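Local coordinates for protein Gp26 (Listeria phage P40, PDB 4JZ5) that probably hydrolyses the glycan strands of Listeria cell-wall peptidoglycan, as a phage endolysin of glycosyl hydrolase family 25, at residues G148-D153 / A172-D177; L168-R173 / Y189-Y194. One frame throughout, in Å; residues are numbered along the deposited sequence.

Contact 1 (G148-D153 / A172-D177)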
# COMPACT_ATOMS: atom_id res chain seq x y z
N GLY A 148 -2.97 -5.01 -5.65
CA GLY A 148 -3.58 -3.80 -6.13
C GLY A 148 -2.57 -2.76 -6.60
O GLY A 148 -1.37 -3.03 -6.65
N LEU A 149 -3.09 -1.58 -6.94
CA LEU A 149 -2.33 -0.53 -7.57
C LEU A 149 -2.66 0.78 -6.88
O LEU A 149 -3.82 1.09 -6.66
CB LEU A 149 -2.68 -0.44 -9.05
CG LEU A 149 -1.98 0.63 -9.87
CD1 LEU A 149 -0.48 0.44 -9.91
CD2 LEU A 149 -2.55 0.65 -11.28
N TYR A 150 -1.60 1.54 -6.56
CA TYR A 150 -1.72 2.84 -5.91
C TYR A 150 -1.06 3.92 -6.74
O TYR A 150 0.06 3.76 -7.21
CB TYR A 150 -1.04 2.82 -4.53
CG TYR A 150 -0.79 4.18 -3.91
CD1 TYR A 150 0.36 4.91 -4.24
CD2 TYR A 150 -1.69 4.72 -3.01
CE1 TYR A 150 0.59 6.14 -3.68
CE2 TYR A 150 -1.46 5.97 -2.45
CZ TYR A 150 -0.31 6.67 -2.78
OH TYR A 150 -0.03 7.90 -2.25
N ALA A 151 -1.75 5.06 -6.84
CA ALA A 151 -1.16 6.31 -7.32
C ALA A 151 -2.09 7.45 -6.92
O ALA A 151 -3.25 7.24 -6.52
CB ALA A 151 -0.94 6.29 -8.82
N GLY A 152 -1.59 8.68 -7.00
CA GLY A 152 -2.46 9.83 -6.89
C GLY A 152 -3.41 9.94 -8.08
O GLY A 152 -3.11 9.47 -9.18
N ASP A 153 -4.54 10.56 -7.80
CA ASP A 153 -5.61 10.84 -8.76
C ASP A 153 -5.09 11.28 -10.14
O ASP A 153 -5.31 10.62 -11.14
CB ASP A 153 -6.50 11.92 -8.13
CG ASP A 153 -7.79 12.17 -8.88
OD1 ASP A 153 -8.03 11.55 -9.94
OD2 ASP A 153 -8.57 13.01 -8.40
N ALA A 172 -4.95 8.22 -4.21
CA ALA A 172 -4.69 9.33 -3.31
C ALA A 172 -5.25 10.64 -3.82
O ALA A 172 -5.10 10.98 -5.00
CB ALA A 172 -3.20 9.47 -3.07
N ARG A 173 -5.88 11.37 -2.91
CA ARG A 173 -6.29 12.75 -3.17
C ARG A 173 -6.47 13.42 -1.82
O ARG A 173 -7.30 12.98 -1.03
CB ARG A 173 -7.60 12.82 -3.96
CG ARG A 173 -8.03 14.25 -4.31
CD ARG A 173 -7.02 14.92 -5.23
NE ARG A 173 -7.40 16.30 -5.55
CZ ARG A 173 -8.26 16.65 -6.51
NH1 ARG A 173 -8.84 15.75 -7.28
NH2 ARG A 173 -8.53 17.94 -6.70
N TYR A 174 -5.68 14.45 -1.55
CA TYR A 174 -5.58 15.00 -0.19
C TYR A 174 -6.35 16.29 0.05
O TYR A 174 -6.60 16.62 1.20
CB TYR A 174 -4.12 15.27 0.17
CG TYR A 174 -3.18 14.10 0.10
CD1 TYR A 174 -3.63 12.78 0.17
CD2 TYR A 174 -1.81 14.31 -0.01
CE1 TYR A 174 -2.74 11.73 0.13
CE2 TYR A 174 -0.93 13.26 -0.05
CZ TYR A 174 -1.40 11.97 0.01
OH TYR A 174 -0.47 10.95 -0.04
N GLY A 175 -6.69 17.03 -1.00
CA GLY A 175 -7.33 18.32 -0.77
C GLY A 175 -6.46 19.23 0.08
O GLY A 175 -5.27 19.40 -0.21
N VAL A 176 -7.03 19.80 1.14
CA VAL A 176 -6.27 20.67 2.04
C VAL A 176 -5.20 19.93 2.83
O VAL A 176 -4.33 20.57 3.42
CB VAL A 176 -7.17 21.42 3.05
CG1 VAL A 176 -8.05 22.43 2.33
CG2 VAL A 176 -8.00 20.46 3.88
N ASP A 177 -5.28 18.60 2.84
CA ASP A 177 -4.30 17.74 3.51
C ASP A 177 -4.15 18.13 4.97
O ASP A 177 -3.05 18.47 5.43
CB ASP A 177 -2.95 17.76 2.79
CG ASP A 177 -2.14 16.49 3.05
OD1 ASP A 177 -2.67 15.55 3.67
OD2 ASP A 177 -0.97 16.45 2.63
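Gly152 and Ala172 form a parallel bridge, their CA atoms 4.2 Å apart, where the end of strand 147-152 runs beside the end of strand 169-172 and the loop that follows it. The arrangement is the C-terminal end of two neighbouring strands in the irregular β/α barrel of glycosyl hydrolase family 25, the end at which members of this family carry their active site. Ala172 reaches to both sides of Gly152: its N donates to Ala151 O at 3.0 Å, and its O accepts from Asp153 N at 2.9 Å. Gly152 CA also sits 3.4 Å from Ala172 O in a CA-H...O contact. Since Gly152 is the N-cap of helix 153-158, the second of these backbone bonds ties the first turn of that helix to the neighbouring strand.

On the face that carries Ala172 CB, the Tyr150 side chain stretches across the bridge. With CG anti to the backbone N (chi1 165°), the phenol end passes the methyl obliquely, Tyr150 OH lying 3.6 Å from Ala172 CB. Tyr174 arrives from beyond the alanine and crosses Tyr150 at about a right angle. Its OH stays 3.8 Å from Tyr150 OH, and each hydroxyl is instead hydrogen-bonded to Gln193 OE1.

At the outer margin Asp153 pairs with Arg173, whose chain, bent at chi2, brings the guanidinium obliquely across the carboxylate. Asp153 is modelled in two conformers, and the salt bridge belongs to one of them, so it may not be permanent; in that conformer OD2 also accepts from Ser186 N. The bond from Arg173 NH1 to Asp153 OD2, 3.0 Å long, is bent to 136° at the hydrogen and meets the anti side of the oxygen, with the two flat groups turned 43° apart.

Contact 2 (L168-R173 / Y189-Y194)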
# COMPACT_ATOMS: atom_id res chain seq x y z
N LEU A 168 -7.25 -4.08 -6.66
CA LEU A 168 -7.77 -3.03 -5.80
C LEU A 168 -7.23 -1.65 -6.17
O LEU A 168 -6.02 -1.44 -6.23
CB LEU A 168 -7.43 -3.34 -4.34
CG LEU A 168 -8.33 -2.64 -3.31
CD1 LEU A 168 -8.52 -3.53 -2.07
CD2 LEU A 168 -7.76 -1.30 -2.89
N ARG A 169 -8.14 -0.72 -6.44
CA ARG A 169 -7.78 0.65 -6.78
C ARG A 169 -7.56 1.50 -5.53
O ARG A 169 -8.52 1.83 -4.82
CB ARG A 169 -8.89 1.29 -7.61
CG ARG A 169 -9.20 0.61 -8.93
CD ARG A 169 -10.52 1.09 -9.53
NE ARG A 169 -10.54 2.51 -9.86
CZ ARG A 169 -10.18 3.03 -11.02
NH1 ARG A 169 -9.77 2.27 -12.02
NH2 ARG A 169 -10.25 4.35 -11.19
N TRP A 170 -6.31 1.85 -5.28
CA TRP A 170 -5.91 2.63 -4.12
C TRP A 170 -5.48 4.00 -4.66
O TRP A 170 -4.43 4.13 -5.30
CB TRP A 170 -4.80 1.89 -3.39
CG TRP A 170 -4.35 2.51 -2.11
CD1 TRP A 170 -4.93 3.55 -1.44
CD2 TRP A 170 -3.22 2.11 -1.34
NE1 TRP A 170 -4.22 3.81 -0.30
CE2 TRP A 170 -3.17 2.94 -0.21
CE3 TRP A 170 -2.24 1.12 -1.50
CZ2 TRP A 170 -2.17 2.83 0.74
CZ3 TRP A 170 -1.26 1.01 -0.55
CH2 TRP A 170 -1.22 1.87 0.55
N VAL A 171 -6.32 5.00 -4.44
CA VAL A 171 -6.15 6.30 -5.08
C VAL A 171 -5.98 7.39 -4.03
O VAL A 171 -6.76 7.48 -3.08
CB VAL A 171 -7.36 6.64 -5.97
CG1 VAL A 171 -7.10 7.93 -6.74
CG2 VAL A 171 -7.66 5.50 -6.94
N ALA A 172 -4.95 8.22 -4.21
CA ALA A 172 -4.69 9.33 -3.31
C ALA A 172 -5.25 10.64 -3.82
O ALA A 172 -5.10 10.98 -5.00
CB ALA A 172 -3.20 9.47 -3.07
N ARG A 173 -5.88 11.37 -2.91
CA ARG A 173 -6.29 12.75 -3.17
C ARG A 173 -6.47 13.42 -1.82
O ARG A 173 -7.30 12.98 -1.03
CB ARG A 173 -7.60 12.82 -3.96
CG ARG A 173 -8.03 14.25 -4.31
CD ARG A 173 -7.02 14.92 -5.23
NE ARG A 173 -7.40 16.30 -5.55
CZ ARG A 173 -8.26 16.65 -6.51
NH1 ARG A 173 -8.84 15.75 -7.28
NH2 ARG A 173 -8.53 17.94 -6.70
N TYR A 189 -12.62 4.86 -6.75
CA TYR A 189 -11.61 4.25 -5.91
C TYR A 189 -12.21 3.12 -5.10
O TYR A 189 -13.42 3.08 -4.85
CB TYR A 189 -11.00 5.28 -4.96
CG TYR A 189 -11.97 5.78 -3.89
CD1 TYR A 189 -12.17 5.08 -2.72
CD2 TYR A 189 -12.67 6.96 -4.07
CE1 TYR A 189 -13.05 5.51 -1.76
CE2 TYR A 189 -13.57 7.41 -3.11
CZ TYR A 189 -13.74 6.69 -1.95
OH TYR A 189 -14.62 7.12 -0.99
N ASP A 190 -11.35 2.20 -4.68
CA ASP A 190 -11.70 1.22 -3.66
C ASP A 190 -11.20 1.66 -2.28
O ASP A 190 -11.94 1.62 -1.29
CB ASP A 190 -11.13 -0.15 -4.02
CG ASP A 190 -11.70 -0.72 -5.30
OD1 ASP A 190 -12.91 -0.54 -5.53
OD2 ASP A 190 -10.91 -1.29 -6.08
N LEU A 191 -9.94 2.07 -2.23
CA LEU A 191 -9.34 2.62 -1.01
C LEU A 191 -8.86 4.04 -1.34
O LEU A 191 -8.19 4.23 -2.34
CB LEU A 191 -8.16 1.74 -0.60
CG LEU A 191 -7.44 2.08 0.71
CD1 LEU A 191 -8.36 1.96 1.92
CD2 LEU A 191 -6.23 1.17 0.89
N TRP A 192 -9.24 5.02 -0.52
CA TRP A 192 -8.93 6.44 -0.75
C TRP A 192 -7.95 6.90 0.30
O TRP A 192 -8.26 6.88 1.49
CB TRP A 192 -10.22 7.25 -0.68
CG TRP A 192 -10.11 8.74 -0.60
CD1 TRP A 192 -9.13 9.56 -1.09
CD2 TRP A 192 -11.08 9.59 -0.00
NE1 TRP A 192 -9.43 10.88 -0.81
CE2 TRP A 192 -10.63 10.92 -0.14
CE3 TRP A 192 -12.28 9.35 0.66
CZ2 TRP A 192 -11.35 12.01 0.36
CZ3 TRP A 192 -12.99 10.43 1.15
CH2 TRP A 192 -12.53 11.74 1.00
N GLN A 193 -6.76 7.28 -0.14
CA GLN A 193 -5.78 7.92 0.74
C GLN A 193 -6.08 9.41 0.77
O GLN A 193 -5.85 10.11 -0.21
CB GLN A 193 -4.37 7.65 0.26
CG GLN A 193 -3.31 7.96 1.30
CD GLN A 193 -1.95 7.79 0.71
OE1 GLN A 193 -1.55 8.55 -0.17
NE2 GLN A 193 -1.24 6.76 1.13
N TYR A 194 -6.64 9.86 1.89
CA TYR A 194 -7.24 11.18 1.94
C TYR A 194 -6.37 12.25 2.60
O TYR A 194 -6.67 13.44 2.50
CB TYR A 194 -8.62 11.13 2.59
CG TYR A 194 -8.68 10.65 4.02
CD1 TYR A 194 -8.37 11.49 5.07
CD2 TYR A 194 -9.09 9.35 4.32
CE1 TYR A 194 -8.44 11.06 6.37
CE2 TYR A 194 -9.18 8.92 5.63
CZ TYR A 194 -8.87 9.78 6.65
OH TYR A 194 -8.97 9.33 7.95
O HOH W 1 -9.00 14.31 1.04
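Trp170 and Leu191 are paired in parallel register, strand 169-172 running beside strand 191-194 with their axes 4.6 Å apart at closest approach. Arg169 O takes both Asp190 N and Leu191 N, after which Val171 N to Leu191 O, Gln193 N to Val171 O and Arg173 N to Gln193 O continue the parallel pairing.

The packing is tightest on the face of Trp170, Leu191 and Gln193. Leu191 CD2 sits 3.5 Å from the centroid of the five-membered ring of Trp170, almost straight above it, a clear CH-pi contact. The two side chains run side by side because each has CG anti to its own backbone N (chi1 -175° and -176°). Gln193 CB adds an oblique contact 3.9 Å from Trp170 NE1, whose hydrogen bond goes to Asn210.

Toward the two ends, where Arg169, Asp190 and Arg173 are partly exposed, the contact thins into separate polar grips. At one end Asp190 OD2 accepts Arg169 N at 2.9 Å, while the Arg169 guanidinium turns to Asp162. At the other, the indole NE1 of buried Trp192 donates to Arg173 O at 3.0 Å, on a lone pair of the carbonyl, and a water lies within bonding distance of both Arg173 O and Tyr194 O.

The pair thus lies inside the barrel wall: strand 147-152 flanks strand 169-172, antiparallel strand 206-211 borders strand 191-195, and helix 214-220 covers Leu168 and Asp190.

Contacts 1 and 2 share Ala172 and Arg173, and so join three consecutive parallel strands of the barrel, 147-152, 169-172 and 191-195; their centres are about 6 Å apart. Gln193 of contact 2 couples them: its OE1 lies 2.7 Å from Tyr150 OH and 2.6 Å from Tyr174 OH, so two tyrosines of contact 1 hold one amide oxygen. The same amide offers NE2 to Asp27 on strand 25-28. Farther down the strands, Tyr150 and Trp170 meet edge-to-face, with Tyr150 CD2 3.5 Å from Trp170 CD2. The cluster around Gln193 lies toward the strand ends where family 25 enzymes have their active site, which is consistent with a place in or beside it.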